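Local coordinates for protein epidermin decarboxylase (PDB 1G63) that catalyses the FMN-dependent oxidative decarboxylation of the C-terminal cysteine residue of the epidermin precursor peptide, at residues A9-N14 / L35-S40. Sequence-based numbering, arbitrary orientation.
Sequences ATASIN and LFSPSS. With FMN (flavin mononucleotide), chain N.
Ala-9 and Phe-36 pair where two neighbouring parallel strands, 5-9 and 32-36, end at the carboxyl-terminal side of the central parallel sheet. Ala-9 N donates to Leu-35 O (2.9 Å), and Ser-37 N in turn donates to Ala-9 O (3.0 Å), so the Ala-9 backbone is held on both sides of Phe-36. On the same face of the sheet, the Ala-9 methyl approaches the Phe-36 ring obliquely, its CB 3.6 Å from CD2; Ile-44 and Leu-49 also touch that ring. Beyond the last bridge the chains stay close through small groups: Ala-11 CB meets Ser-39 CB at 3.6 Å, while Ser-40 CB packs on the backbone between Thr-10 and Ala-11. Thr-10 OG1 is hydrogen-bonded to Pro-81 O on the adjacent strand 76-82.

Both segments grip the FMN phosphate. A chi1 of 73° swings Ser-37 OG toward the phosphate, where it donates to O2P (2.9 Å). The same oxygen accepts a fairly straight bond from Ala-11 N (2.6 Å, 163°). Ala-11 is the centre of an inverse gamma turn, and its O accepts from the ribityl O2' (2.8 Å). Loops at the carboxyl ends of adjacent parallel strands thus supply part of the phosphate site of a Rossmann-like flavoprotein fold.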
ATOM      1  N   ALA B   9      14.534  26.467  -7.497  1.00 24.43           N
ATOM      2  CA  ALA B   9      13.167  26.787  -7.905  1.00 23.67           C
ATOM      3  C   ALA B   9      12.141  26.508  -6.808  1.00 23.33           C
ATOM      4  O   ALA B   9      12.167  25.462  -6.159  1.00 20.89           O
ATOM      5  CB  ALA B   9      12.808  26.010  -9.167  1.00 22.58           C
ATOM      6  N   THR B  10      11.228  27.453  -6.621  1.00 23.87           N
ATOM      7  CA  THR B  10      10.193  27.335  -5.605  1.00 22.80           C
ATOM      8  C   THR B  10       8.797  27.276  -6.219  1.00 24.59           C
ATOM      9  O   THR B  10       8.618  27.502  -7.428  1.00 22.82           O
ATOM     10  CB  THR B  10      10.276  28.507  -4.595  1.00 22.27           C
ATOM     11  OG1 THR B  10       9.960  29.745  -5.246  1.00 20.30           O
ATOM     12  CG2 THR B  10      11.680  28.588  -4.007  1.00 19.29           C
ATOM     13  N   ALA B  11       7.814  26.980  -5.370  1.00 24.68           N
ATOM     14  CA  ALA B  11       6.424  26.829  -5.785  1.00 26.07           C
ATOM     15  C   ALA B  11       5.710  28.076  -6.294  1.00 27.59           C
ATOM     16  O   ALA B  11       4.678  28.489  -5.763  1.00 27.63           O
ATOM     17  CB  ALA B  11       5.618  26.186  -4.664  1.00 25.20           C
ATOM     18  N   SER B  12       6.275  28.671  -7.333  1.00 29.76           N
ATOM     19  CA  SER B  12       5.679  29.823  -7.987  1.00 30.96           C
ATOM     20  C   SER B  12       5.077  29.261  -9.269  1.00 31.37           C
ATOM     21  O   SER B  12       5.636  28.346  -9.867  1.00 31.13           O
ATOM     22  CB  SER B  12       6.739  30.858  -8.349  1.00 32.54           C
ATOM     23  OG  SER B  12       6.282  31.694  -9.404  1.00 31.63           O
ATOM     24  N   ILE B  13       3.940  29.797  -9.689  1.00 32.56           N
ATOM     25  CA  ILE B  13       3.288  29.324 -10.900  1.00 32.20           C
ATOM     26  C   ILE B  13       4.252  29.290 -12.087  1.00 32.74           C
ATOM     27  O   ILE B  13       4.158  28.410 -12.941  1.00 32.17           O
ATOM     28  CB  ILE B  13       2.065  30.216 -11.258  1.00 33.21           C
ATOM     29  CG1 ILE B  13       1.368  29.683 -12.511  1.00 32.26           C
ATOM     30  CG2 ILE B  13       2.511  31.659 -11.470  1.00 32.13           C
ATOM     31  CD1 ILE B  13       0.882  28.257 -12.386  1.00 32.91           C
ATOM     32  N   ASN B  14       5.190  30.234 -12.133  1.00 33.15           N
ATOM     33  CA  ASN B  14       6.132  30.282 -13.247  1.00 34.48           C
ATOM     34  C   ASN B  14       7.217  29.225 -13.243  1.00 33.88           C
ATOM     35  O   ASN B  14       8.054  29.200 -14.144  1.00 34.07           O
ATOM     36  CB  ASN B  14       6.771  31.663 -13.350  1.00 35.61           C
ATOM     37  CG  ASN B  14       5.792  32.708 -13.808  1.00 36.22           C
ATOM     38  OD1 ASN B  14       5.348  33.545 -13.026  1.00 38.30           O
ATOM     39  ND2 ASN B  14       5.428  32.653 -15.081  1.00 36.71           N
ATOM     40  N   LEU B  35      17.606  22.560  -8.237  1.00 28.32           N
ATOM     41  CA  LEU B  35      17.136  22.008  -6.971  1.00 28.60           C
ATOM     42  C   LEU B  35      15.740  22.605  -6.728  1.00 27.03           C
ATOM     43  O   LEU B  35      15.564  23.814  -6.811  1.00 26.80           O
ATOM     44  CB  LEU B  35      18.107  22.429  -5.856  1.00 30.34           C
ATOM     45  CG  LEU B  35      18.057  21.771  -4.476  1.00 32.23           C
ATOM     46  CD1 LEU B  35      19.103  22.420  -3.572  1.00 32.20           C
ATOM     47  CD2 LEU B  35      16.679  21.927  -3.874  1.00 34.33           C
ATOM     48  N   PHE B  36      14.752  21.763  -6.438  1.00 26.03           N
ATOM     49  CA  PHE B  36      13.384  22.245  -6.218  1.00 24.13           C
ATOM     50  C   PHE B  36      12.911  22.186  -4.771  1.00 23.56           C
ATOM     51  O   PHE B  36      13.425  21.420  -3.956  1.00 21.28           O
ATOM     52  CB  PHE B  36      12.381  21.442  -7.060  1.00 25.33           C
ATOM     53  CG  PHE B  36      12.531  21.625  -8.549  1.00 27.49           C
ATOM     54  CD1 PHE B  36      13.418  20.837  -9.275  1.00 28.33           C
ATOM     55  CD2 PHE B  36      11.772  22.583  -9.228  1.00 26.13           C
ATOM     56  CE1 PHE B  36      13.549  20.993 -10.666  1.00 29.70           C
ATOM     57  CE2 PHE B  36      11.895  22.745 -10.610  1.00 27.43           C
ATOM     58  CZ  PHE B  36      12.783  21.949 -11.333  1.00 27.39           C
ATOM     59  N   SER B  37      11.920  23.011  -4.458  1.00 23.91           N
ATOM     60  CA  SER B  37      11.333  23.008  -3.131  1.00 23.61           C
ATOM     61  C   SER B  37      10.267  21.906  -3.184  1.00 23.66           C
ATOM     62  O   SER B  37       9.691  21.637  -4.236  1.00 24.35           O
ATOM     63  CB  SER B  37      10.676  24.354  -2.829  1.00 22.71           C
ATOM     64  OG  SER B  37       9.473  24.527  -3.557  1.00 24.95           O
ATOM     65  N   PRO B  38      10.004  21.237  -2.057  1.00 24.71           N
ATOM     66  CA  PRO B  38       8.991  20.171  -2.039  1.00 24.54           C
ATOM     67  C   PRO B  38       7.672  20.559  -2.709  1.00 25.19           C
ATOM     68  O   PRO B  38       7.115  19.793  -3.497  1.00 26.59           O
ATOM     69  CB  PRO B  38       8.817  19.891  -0.549  1.00 21.11           C
ATOM     70  CG  PRO B  38      10.205  20.123  -0.025  1.00 23.30           C
ATOM     71  CD  PRO B  38      10.633  21.392  -0.732  1.00 23.67           C
ATOM     72  N   SER B  39       7.180  21.755  -2.409  1.00 25.90           N
ATOM     73  CA  SER B  39       5.917  22.212  -2.974  1.00 27.50           C
ATOM     74  C   SER B  39       5.915  22.437  -4.479  1.00 28.87           C
ATOM     75  O   SER B  39       4.873  22.308  -5.128  1.00 29.78           O
ATOM     76  CB  SER B  39       5.457  23.495  -2.288  1.00 26.13           C
ATOM     77  OG  SER B  39       5.171  23.261  -0.932  1.00 27.74           O
ATOM     78  N   SER B  40       7.061  22.781  -5.044  1.00 29.08           N
ATOM     79  CA  SER B  40       7.103  23.032  -6.475  1.00 31.05           C
ATOM     80  C   SER B  40       6.839  21.751  -7.272  1.00 31.61           C
ATOM     81  O   SER B  40       6.497  21.794  -8.449  1.00 31.55           O
ATOM     82  CB  SER B  40       8.446  23.674  -6.864  1.00 29.22           C
ATOM     83  OG  SER B  40       9.536  22.881  -6.450  1.00 30.30           O
TER
HETATM   84  N1  FMN N 501       3.566  31.853  -4.177  1.00 30.19           N
HETATM   85  C2  FMN N 501       4.438  32.813  -4.618  1.00 30.16           C
HETATM   86  O2  FMN N 501       5.222  33.377  -3.910  1.00 31.08           O
HETATM   87  N3  FMN N 501       4.420  33.178  -6.006  1.00 29.52           N
HETATM   88  C4  FMN N 501       3.597  32.650  -6.941  1.00 29.68           C
HETATM   89  O4  FMN N 501       3.639  33.055  -8.113  1.00 30.20           O
HETATM   90  C4A FMN N 501       2.641  31.642  -6.463  1.00 30.21           C
HETATM   91  N5  FMN N 501       1.822  31.028  -7.308  1.00 32.71           N
HETATM   92  C5A FMN N 501       1.068  29.974  -6.872  1.00 31.73           C
HETATM   93  C6  FMN N 501       0.243  29.225  -7.819  1.00 32.44           C
HETATM   94  C7  FMN N 501      -0.635  28.253  -7.433  1.00 32.15           C
HETATM   95  C7M FMN N 501      -1.475  27.481  -8.462  1.00 30.77           C
HETATM   96  C8  FMN N 501      -0.587  27.762  -6.041  1.00 31.77           C
HETATM   97  C8M FMN N 501      -1.435  26.598  -5.589  1.00 31.13           C
HETATM   98  C9  FMN N 501       0.170  28.482  -5.122  1.00 29.69           C
HETATM   99  C9A FMN N 501       0.998  29.566  -5.476  1.00 30.45           C
HETATM  100  N10 FMN N 501       1.811  30.320  -4.574  1.00 27.80           N
HETATM  101  C10 FMN N 501       2.712  31.278  -5.022  1.00 28.94           C
HETATM  102  C1' FMN N 501       1.827  29.965  -3.147  1.00 25.95           C
HETATM  103  C2' FMN N 501       3.021  29.018  -2.867  1.00 23.53           C
HETATM  104  O2' FMN N 501       3.023  27.817  -3.642  1.00 23.94           O
HETATM  105  C3' FMN N 501       3.050  28.639  -1.388  1.00 22.46           C
HETATM  106  O3' FMN N 501       3.256  29.846  -0.584  1.00 19.97           O
HETATM  107  C4' FMN N 501       4.096  27.607  -0.992  1.00 23.26           C
HETATM  108  O4' FMN N 501       3.912  27.179   0.381  1.00 22.15           O
HETATM  109  C5' FMN N 501       5.535  28.057  -1.192  1.00 24.06           C
HETATM  110  O5' FMN N 501       6.447  26.975  -0.910  1.00 25.55           O
HETATM  111  P   FMN N 501       7.978  26.995  -1.326  1.00 21.73           P
HETATM  112  O1P FMN N 501       8.583  28.222  -0.719  1.00 24.48           O
HETATM  113  O2P FMN N 501       8.049  26.955  -2.805  1.00 25.14           O
HETATM  114  O3P FMN N 501       8.561  25.677  -0.700  1.00 25.23           O